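Local coordinates for protein 2,3-dihydroxybenzoate-AMP ligase (Bacillus subtilis, PDB 1MDB) that belongs to the ANL superfamily of AMP-binding enzymes and here holds adenosine monophosphate and 2,3-dihydroxy-benzoic acid, at residues 107-111 with 135-140; 119-123 with 392-396; 89-93 with 243-247. All coordinates share one frame; numbering follows the deposited sequence.

Contact 1: 107-111 with 135-140; sequences PSHRS and FDYRSL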
loop_
_atom_site.group_PDB
_atom_site.type_symbol
_atom_site.label_atom_id
_atom_site.label_comp_id
_atom_site.label_asym_id
_atom_site.label_seq_id
_atom_site.Cartn_x
_atom_site.Cartn_y
_atom_site.Cartn_z
ATOM N N PRO A 107 11.072 -0.205 -4.131
ATOM C CA PRO A 107 12.095 -0.768 -5.014
ATOM C C PRO A 107 12.137 -0.164 -6.414
ATOM O O PRO A 107 13.185 -0.160 -7.063
ATOM C CB PRO A 107 11.737 -2.250 -5.039
ATOM C CG PRO A 107 11.217 -2.471 -3.646
ATOM C CD PRO A 107 10.309 -1.277 -3.467
ATOM N N SER A 108 10.999 0.355 -6.868
ATOM C CA SER A 108 10.900 0.930 -8.201
ATOM C C SER A 108 11.333 2.390 -8.291
ATOM O O SER A 108 11.454 2.937 -9.384
ATOM C CB SER A 108 9.461 0.818 -8.698
ATOM O OG SER A 108 8.608 1.545 -7.832
ATOM N N HIS A 109 11.548 3.039 -7.158
ATOM C CA HIS A 109 11.950 4.439 -7.206
ATOM C C HIS A 109 13.351 4.610 -7.786
ATOM O O HIS A 109 14.211 3.744 -7.639
ATOM C CB HIS A 109 11.847 5.059 -5.811
ATOM C CG HIS A 109 10.435 5.256 -5.360
ATOM N ND1 HIS A 109 10.060 5.232 -4.033
ATOM C CD2 HIS A 109 9.298 5.447 -6.070
ATOM C CE1 HIS A 109 8.752 5.392 -3.946
ATOM N NE2 HIS A 109 8.265 5.524 -5.166
ATOM N N ARG A 110 13.567 5.725 -8.463
ATOM C CA ARG A 110 14.858 5.984 -9.074
ATOM C C ARG A 110 15.422 7.317 -8.589
ATOM O O ARG A 110 14.854 7.937 -7.686
ATOM C CB ARG A 110 14.720 5.928 -10.601
ATOM C CG ARG A 110 14.349 4.520 -11.121
ATOM C CD ARG A 110 15.441 3.500 -10.801
ATOM N NE ARG A 110 15.135 2.140 -11.250
ATOM C CZ ARG A 110 14.708 1.155 -10.460
ATOM N NH1 ARG A 110 14.523 1.359 -9.160
ATOM N NH2 ARG A 110 14.486 -0.051 -10.967
ATOM N N SER A 111 16.535 7.753 -9.175
ATOM C CA SER A 111 17.200 8.975 -8.735
ATOM C C SER A 111 16.324 10.209 -8.566
ATOM O O SER A 111 16.496 10.959 -7.614
ATOM C CB SER A 111 18.364 9.307 -9.665
ATOM O OG SER A 111 17.890 9.780 -10.903
ATOM N N PHE A 135 18.402 -4.928 -10.913
ATOM C CA PHE A 135 18.830 -3.533 -10.814
ATOM C C PHE A 135 19.895 -3.346 -9.736
ATOM O O PHE A 135 19.737 -3.802 -8.603
ATOM C CB PHE A 135 17.639 -2.622 -10.512
ATOM C CG PHE A 135 17.984 -1.159 -10.513
ATOM C CD1 PHE A 135 18.245 -0.492 -11.707
ATOM C CD2 PHE A 135 18.074 -0.450 -9.316
ATOM C CE1 PHE A 135 18.593 0.861 -11.707
ATOM C CE2 PHE A 135 18.420 0.895 -9.303
ATOM C CZ PHE A 135 18.680 1.553 -10.496
ATOM N N ASP A 136 20.985 -2.680 -10.100
ATOM C CA ASP A 136 22.085 -2.420 -9.175
ATOM C C ASP A 136 21.802 -1.075 -8.496
ATOM O O ASP A 136 21.910 -0.017 -9.121
ATOM C CB ASP A 136 23.410 -2.354 -9.941
ATOM C CG ASP A 136 24.603 -2.167 -9.024
ATOM O OD1 ASP A 136 24.531 -1.284 -8.137
ATOM O OD2 ASP A 136 25.608 -2.891 -9.194
ATOM N N TYR A 137 21.437 -1.117 -7.218
ATOM C CA TYR A 137 21.106 0.109 -6.505
ATOM C C TYR A 137 22.280 0.995 -6.113
ATOM O O TYR A 137 22.076 2.149 -5.724
ATOM C CB TYR A 137 20.232 -0.209 -5.282
ATOM C CG TYR A 137 18.836 -0.704 -5.648
ATOM C CD1 TYR A 137 18.634 -2.002 -6.135
ATOM C CD2 TYR A 137 17.728 0.138 -5.546
ATOM C CE1 TYR A 137 17.361 -2.445 -6.516
ATOM C CE2 TYR A 137 16.457 -0.290 -5.922
ATOM C CZ TYR A 137 16.281 -1.583 -6.408
ATOM O OH TYR A 137 15.033 -2.006 -6.804
ATOM N N ARG A 138 23.506 0.484 -6.212
ATOM C CA ARG A 138 24.657 1.323 -5.887
ATOM C C ARG A 138 24.828 2.360 -6.986
ATOM O O ARG A 138 25.311 3.462 -6.736
ATOM C CB ARG A 138 25.947 0.517 -5.788
ATOM C CG ARG A 138 25.853 -0.752 -4.999
ATOM C CD ARG A 138 26.096 -1.872 -5.970
ATOM N NE ARG A 138 26.349 -3.137 -5.316
ATOM C CZ ARG A 138 26.783 -4.211 -5.956
ATOM N NH1 ARG A 138 27.001 -4.159 -7.267
ATOM N NH2 ARG A 138 27.028 -5.320 -5.278
ATOM N N SER A 139 24.449 2.005 -8.209
ATOM C CA SER A 139 24.568 2.942 -9.314
ATOM C C SER A 139 23.531 4.033 -9.074
ATOM O O SER A 139 23.755 5.196 -9.398
ATOM C CB SER A 139 24.332 2.240 -10.667
ATOM O OG SER A 139 23.006 1.751 -10.767
ATOM N N LEU A 140 22.394 3.657 -8.495
ATOM C CA LEU A 140 21.364 4.640 -8.176
ATOM C C LEU A 140 21.952 5.526 -7.062
ATOM O O LEU A 140 21.828 6.748 -7.096
ATOM C CB LEU A 140 20.084 3.944 -7.686
ATOM C CG LEU A 140 18.989 4.845 -7.093
ATOM C CD1 LEU A 140 18.645 5.950 -8.081
ATOM C CD2 LEU A 140 17.739 4.012 -6.741
#
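Arg110 and Phe135 form a cation-pi stack, and beside it Tyr137 is hydrogen-bonded to Pro107. The contact joins the loop after strand 101-104 to strand 135-136 and the first turn of helix 137-147. It is partly buried. The guanidinium of Arg110 lies flat over one face of the Phe135 ring, with centres 3.7 Å apart and planes at 6°. The two side chains run antiparallel, side by side. The Arg110 chain is bent at chi2 (-63°), which folds the guanidinium back along its own loop. There NH1 makes two bonds at the guanidinium edge, one to Pro107 O at 2.9 Å and one to His109 O at 2.8 Å. These bonds probably help to hold the group flat on the ring, although NH1 lies well above the plane of the His109 carbonyl. Pro107 O is also the acceptor for Tyr137 OH, at 2.6 Å, so two donors grip this carbonyl. The hydroxyl oxygen is tilted 25° out of the carbonyl plane. The edge of the Phe135 ring in turn rests over one face of Tyr137, with Phe135 CD2 above the ring centre. Leu140 fills the other end of the contact. Its CD1 presses on Ser111, with CD1 to Ser111 CA at 3.4 Å, which is tight for two carbons. Its CD2 lies 3.7 Å from His109 O. Gln81 supplies a further hydrogen bond to that same His109 O, and Glu113 accepts from the backbone N of Arg110, the N-cap of helix 111-120. Helix 111-120 is the connection of a beta-alpha-beta crossover between the parallel strands 101-104 and 125-132. The contact ties the loop that enters this crossover to the hairpin strand and helix that follow it.

Contact 2: 119-123 with 392-396; sequences EFAEA and YYKAE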
loop_
_atom_site.group_PDB
_atom_site.type_symbol
_atom_site.label_atom_id
_atom_site.label_comp_id
_atom_site.label_asym_id
_atom_site.label_seq_id
_atom_site.Cartn_x
_atom_site.Cartn_y
_atom_site.Cartn_z
ATOM N N GLU A 119 16.465 15.038 -0.166
ATOM C CA GLU A 119 16.546 16.494 -0.008
ATOM C C GLU A 119 15.465 16.973 0.954
ATOM O O GLU A 119 15.747 17.521 2.013
ATOM C CB GLU A 119 16.327 17.189 -1.349
ATOM C CG GLU A 119 17.556 17.800 -1.976
ATOM C CD GLU A 119 17.201 18.627 -3.198
ATOM O OE1 GLU A 119 16.481 19.636 -3.040
ATOM O OE2 GLU A 119 17.629 18.267 -4.313
ATOM N N PHE A 120 14.219 16.775 0.543
ATOM C CA PHE A 120 13.059 17.165 1.327
ATOM C C PHE A 120 13.189 16.728 2.788
ATOM O O PHE A 120 13.144 17.556 3.693
ATOM C CB PHE A 120 11.814 16.553 0.694
ATOM C CG PHE A 120 10.522 17.078 1.243
ATOM C CD1 PHE A 120 10.329 18.442 1.429
ATOM C CD2 PHE A 120 9.471 16.212 1.508
ATOM C CE1 PHE A 120 9.101 18.935 1.868
ATOM C CE2 PHE A 120 8.234 16.696 1.946
ATOM C CZ PHE A 120 8.050 18.056 2.126
ATOM N N ALA A 121 13.366 15.431 3.014
ATOM C CA ALA A 121 13.497 14.914 4.367
ATOM C C ALA A 121 14.856 15.220 5.003
ATOM O O ALA A 121 15.072 14.925 6.184
ATOM C CB ALA A 121 13.250 13.414 4.368
ATOM N N GLU A 122 15.767 15.810 4.230
ATOM C CA GLU A 122 17.094 16.136 4.748
ATOM C C GLU A 122 17.657 14.872 5.392
ATOM O O GLU A 122 18.120 14.887 6.532
ATOM C CB GLU A 122 16.989 17.272 5.780
ATOM C CG GLU A 122 16.615 18.631 5.170
ATOM C CD GLU A 122 15.962 19.594 6.162
ATOM O OE1 GLU A 122 16.514 19.806 7.259
ATOM O OE2 GLU A 122 14.891 20.147 5.839
ATOM N N ALA A 123 17.607 13.783 4.637
ATOM C CA ALA A 123 18.064 12.473 5.086
ATOM C C ALA A 123 19.521 12.414 5.530
ATOM O O ALA A 123 20.412 12.970 4.876
ATOM C CB ALA A 123 17.820 11.444 3.981
ATOM N N TYR A 392 0.076 16.599 6.113
ATOM C CA TYR A 392 1.285 16.060 5.508
ATOM C C TYR A 392 2.514 16.773 6.051
ATOM O O TYR A 392 2.424 17.887 6.564
ATOM C CB TYR A 392 1.252 16.209 3.981
ATOM C CG TYR A 392 0.191 15.387 3.286
ATOM C CD1 TYR A 392 -1.018 15.957 2.899
ATOM C CD2 TYR A 392 0.406 14.038 3.001
ATOM C CE1 TYR A 392 -1.989 15.202 2.235
ATOM C CE2 TYR A 392 -0.553 13.278 2.346
ATOM C CZ TYR A 392 -1.745 13.865 1.966
ATOM O OH TYR A 392 -2.692 13.107 1.328
ATOM N N TYR A 393 3.663 16.122 5.909
ATOM C CA TYR A 393 4.946 16.635 6.371
ATOM C C TYR A 393 5.358 17.911 5.622
ATOM O O TYR A 393 5.377 17.938 4.390
ATOM C CB TYR A 393 5.988 15.536 6.183
ATOM C CG TYR A 393 7.372 15.853 6.671
ATOM C CD1 TYR A 393 7.635 16.038 8.029
ATOM C CD2 TYR A 393 8.431 15.923 5.776
ATOM C CE1 TYR A 393 8.935 16.280 8.478
ATOM C CE2 TYR A 393 9.720 16.163 6.208
ATOM C CZ TYR A 393 9.969 16.341 7.555
ATOM O OH TYR A 393 11.252 16.585 7.950
ATOM N N LYS A 394 5.683 18.961 6.376
ATOM C CA LYS A 394 6.088 20.256 5.813
ATOM C C LYS A 394 5.374 20.585 4.504
ATOM O O LYS A 394 6.023 20.745 3.473
ATOM C CB LYS A 394 7.600 20.282 5.562
ATOM C CG LYS A 394 8.451 19.993 6.784
ATOM C CD LYS A 394 9.930 20.129 6.462
ATOM C CE LYS A 394 10.784 19.872 7.690
ATOM N NZ LYS A 394 12.242 20.044 7.415
ATOM N N ALA A 395 4.048 20.683 4.534
ATOM C CA ALA A 395 3.302 20.984 3.313
ATOM C C ALA A 395 2.055 21.803 3.611
ATOM O O ALA A 395 0.928 21.348 3.393
ATOM C CB ALA A 395 2.925 19.688 2.598
ATOM N N GLU A 396 2.281 23.019 4.098
ATOM C CA GLU A 396 1.219 23.953 4.465
ATOM C C GLU A 396 0.151 24.137 3.395
ATOM O O GLU A 396 -1.041 23.942 3.647
ATOM C CB GLU A 396 1.837 25.311 4.812
ATOM C CG GLU A 396 2.871 25.232 5.926
ATOM C CD GLU A 396 3.687 26.501 6.067
ATOM O OE1 GLU A 396 4.621 26.511 6.901
ATOM O OE2 GLU A 396 3.398 27.487 5.349
HETATM O O HOH W 1 13.152 17.950 6.312
#
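Phe120 and Glu122, at the Schellman motif that ends helix 111-120, meet Tyr393 and Lys394 in the loop leading to helix 396-402. The aromatic part is a T-shaped pair. The edge of Tyr393 is turned toward the face of Phe120, with centroids 5.7 Å apart and planes at 77°. The nearest ring atoms are Phe120 CE2 and Tyr393 CD2, at 3.9 Å. In Phe120, CG stands anti to the backbone N (chi1 -169°), and this carries the ring across to the loop. Its own edge then meets the loop backbone, with CZ 3.5 Å from Tyr393 O and near Lys394 O. The loop follows strand 379-384 of a four-stranded antiparallel sheet, and Ala395 is the N-cap of the helix it enters. Both Glu122 and Lys394 have positive phi, so each backbone turns sharply where its side chain sets out. The extended Lys394 chain passes with CG over one face of the Tyr393 ring. Beyond the ring it crosses the Glu122 side chain at about a right angle, and Lys394 NZ forms a salt bridge with Glu122 OE2 at 3.1 Å. A water lies next to this ion pair. Phe120 O at 2.6 Å, Tyr393 OH at 2.9 Å and, weakly, Glu122 OE2 compete for its two protons. Its modelled distance to Lys394 NZ is improbably short, so that bond is doubtful. The water thus links the Phe120 carbonyl at the helix end to the Tyr393 hydroxyl. Leu199 of strand 199-203 packs on both rings, and its backbone is hydrogen-bonded to that of Tyr393. A bound sulfate ion, probably from the crystallisation liquor, lies about 5 Å from the Lys394 side chain.

Contact 3: 89-93 with 243-247; sequences FEVIF and VLGVL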
loop_
_atom_site.group_PDB
_atom_site.type_symbol
_atom_site.label_atom_id
_atom_site.label_comp_id
_atom_site.label_asym_id
_atom_site.label_seq_id
_atom_site.Cartn_x
_atom_site.Cartn_y
_atom_site.Cartn_z
ATOM N N PHE A 89 13.586 -5.609 8.227
ATOM C CA PHE A 89 13.135 -5.669 9.611
ATOM C C PHE A 89 14.130 -5.250 10.685
ATOM O O PHE A 89 13.754 -4.571 11.645
ATOM C CB PHE A 89 12.579 -7.066 9.919
ATOM C CG PHE A 89 11.364 -7.411 9.113
ATOM C CD1 PHE A 89 11.479 -8.124 7.926
ATOM C CD2 PHE A 89 10.105 -6.977 9.518
ATOM C CE1 PHE A 89 10.353 -8.406 7.149
ATOM C CE2 PHE A 89 8.973 -7.249 8.756
ATOM C CZ PHE A 89 9.097 -7.966 7.567
ATOM N N GLU A 90 15.386 -5.655 10.556
ATOM C CA GLU A 90 16.357 -5.260 11.557
ATOM C C GLU A 90 16.646 -3.774 11.356
ATOM O O GLU A 90 16.911 -3.042 12.311
ATOM C CB GLU A 90 17.646 -6.092 11.443
ATOM C CG GLU A 90 18.526 -5.828 10.230
ATOM C CD GLU A 90 19.799 -6.675 10.263
ATOM O OE1 GLU A 90 20.209 -7.083 11.369
ATOM O OE2 GLU A 90 20.396 -6.919 9.197
ATOM N N VAL A 91 16.563 -3.328 10.110
ATOM C CA VAL A 91 16.820 -1.927 9.798
ATOM C C VAL A 91 15.788 -0.991 10.407
ATOM O O VAL A 91 16.162 -0.003 11.043
ATOM C CB VAL A 91 16.891 -1.686 8.263
ATOM C CG1 VAL A 91 16.672 -0.203 7.939
ATOM C CG2 VAL A 91 18.261 -2.123 7.741
ATOM N N ILE A 92 14.498 -1.284 10.241
ATOM C CA ILE A 92 13.499 -0.376 10.798
ATOM C C ILE A 92 13.395 -0.396 12.333
ATOM O O ILE A 92 13.278 0.655 12.947
ATOM C CB ILE A 92 12.072 -0.593 10.193
ATOM C CG1 ILE A 92 11.467 -1.912 10.673
ATOM C CG2 ILE A 92 12.136 -0.542 8.674
ATOM C CD1 ILE A 92 9.995 -2.037 10.309
ATOM N N PHE A 93 13.437 -1.572 12.956
ATOM C CA PHE A 93 13.333 -1.619 14.410
ATOM C C PHE A 93 14.568 -1.012 15.088
ATOM O O PHE A 93 14.485 -0.526 16.215
ATOM C CB PHE A 93 13.067 -3.060 14.902
ATOM C CG PHE A 93 11.617 -3.469 14.797
ATOM C CD1 PHE A 93 11.138 -4.113 13.663
ATOM C CD2 PHE A 93 10.715 -3.127 15.800
ATOM C CE1 PHE A 93 9.780 -4.406 13.526
ATOM C CE2 PHE A 93 9.356 -3.412 15.673
ATOM C CZ PHE A 93 8.888 -4.051 14.537
ATOM N N VAL A 243 3.135 -7.177 7.166
ATOM C CA VAL A 243 4.217 -7.881 7.844
ATOM C C VAL A 243 4.301 -7.436 9.308
ATOM O O VAL A 243 4.573 -8.247 10.204
ATOM C CB VAL A 243 5.573 -7.642 7.123
ATOM C CG1 VAL A 243 5.530 -8.258 5.721
ATOM C CG2 VAL A 243 5.864 -6.144 7.006
ATOM N N LEU A 244 4.049 -6.155 9.557
ATOM C CA LEU A 244 4.096 -5.631 10.914
ATOM C C LEU A 244 2.898 -6.100 11.735
ATOM O O LEU A 244 3.009 -6.309 12.944
ATOM C CB LEU A 244 4.165 -4.096 10.898
ATOM C CG LEU A 244 5.411 -3.525 10.195
ATOM C CD1 LEU A 244 5.489 -2.036 10.470
ATOM C CD2 LEU A 244 6.697 -4.225 10.703
ATOM N N GLY A 245 1.745 -6.249 11.090
ATOM C CA GLY A 245 0.580 -6.727 11.816
ATOM C C GLY A 245 0.830 -8.168 12.244
ATOM O O GLY A 245 0.491 -8.569 13.357
ATOM N N VAL A 246 1.446 -8.939 11.353
ATOM C CA VAL A 246 1.757 -10.342 11.618
ATOM C C VAL A 246 2.750 -10.501 12.777
ATOM O O VAL A 246 2.666 -11.461 13.541
ATOM C CB VAL A 246 2.308 -11.037 10.333
ATOM C CG1 VAL A 246 2.680 -12.494 10.617
ATOM C CG2 VAL A 246 1.251 -10.987 9.235
ATOM N N LEU A 247 3.676 -9.557 12.924
ATOM C CA LEU A 247 4.650 -9.635 14.008
ATOM C C LEU A 247 3.949 -9.210 15.289
ATOM O O LEU A 247 4.287 -9.667 16.372
ATOM C CB LEU A 247 5.844 -8.702 13.759
ATOM C CG LEU A 247 6.701 -8.833 12.497
ATOM C CD1 LEU A 247 7.843 -7.834 12.591
ATOM C CD2 LEU A 247 7.245 -10.238 12.340
#
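Phe89 pushes the edge of its ring against Val243, and this is the closest approach between the two segments, which lie on helix 86-98 and helix 242-248. Phe89 CZ is 3.6 Å from Val243 CB, and the nearby CE2 meets the CG2 branch. The axes of the two short segments come no closer than 13.2 Å and cross at -80°. Large side chains, Phe89 above all, span the gap. Leu244 sends its CD2 methyl into a hollow formed by Phe89, Ile92 and Phe93. Leu244 CD2 is 4.0 Å from Ile92 CD1 and 4.2 Å from Phe93 CE1. Ile92 reaches this methyl through CG1, which lies between the backbone N and the carbonyl carbon (chi1 71°). Leu247 is the second bump. Its CD1 wedges between the two phenylalanines, 3.9 Å from Phe89 CD2 and 4.0 Å from Phe93 CE1. Strand 42-46 closes in nearby, with Ile44 on Phe89 and Ala43 on Leu247. Helix 53-70 packs on the phenylalanines through Leu56 and Ala60. All six touching residues are buried and apolar. The contact thus relies on shape and on the exclusion of water, without directional bonds.

Overall arrangement
Contact 3 is the core contact of the three. Contacts 1 and 2 are only partly buried. The difference shows in their chemistry: contact 3 uses hydrocarbon groups alone, whereas the other two combine aromatic rings with charges and polar atoms. Contact 1 pairs its cation with a ring; contact 2 pairs its cation with a carboxylate, beside a water. Contacts 1 and 2 share helix 111-120, the first at its start and the second at its end. Their centres are 21 Å apart. Contact 1 joins parts close in sequence, while contacts 2 and 3 bring together distant parts of the chain. None of the three touches another.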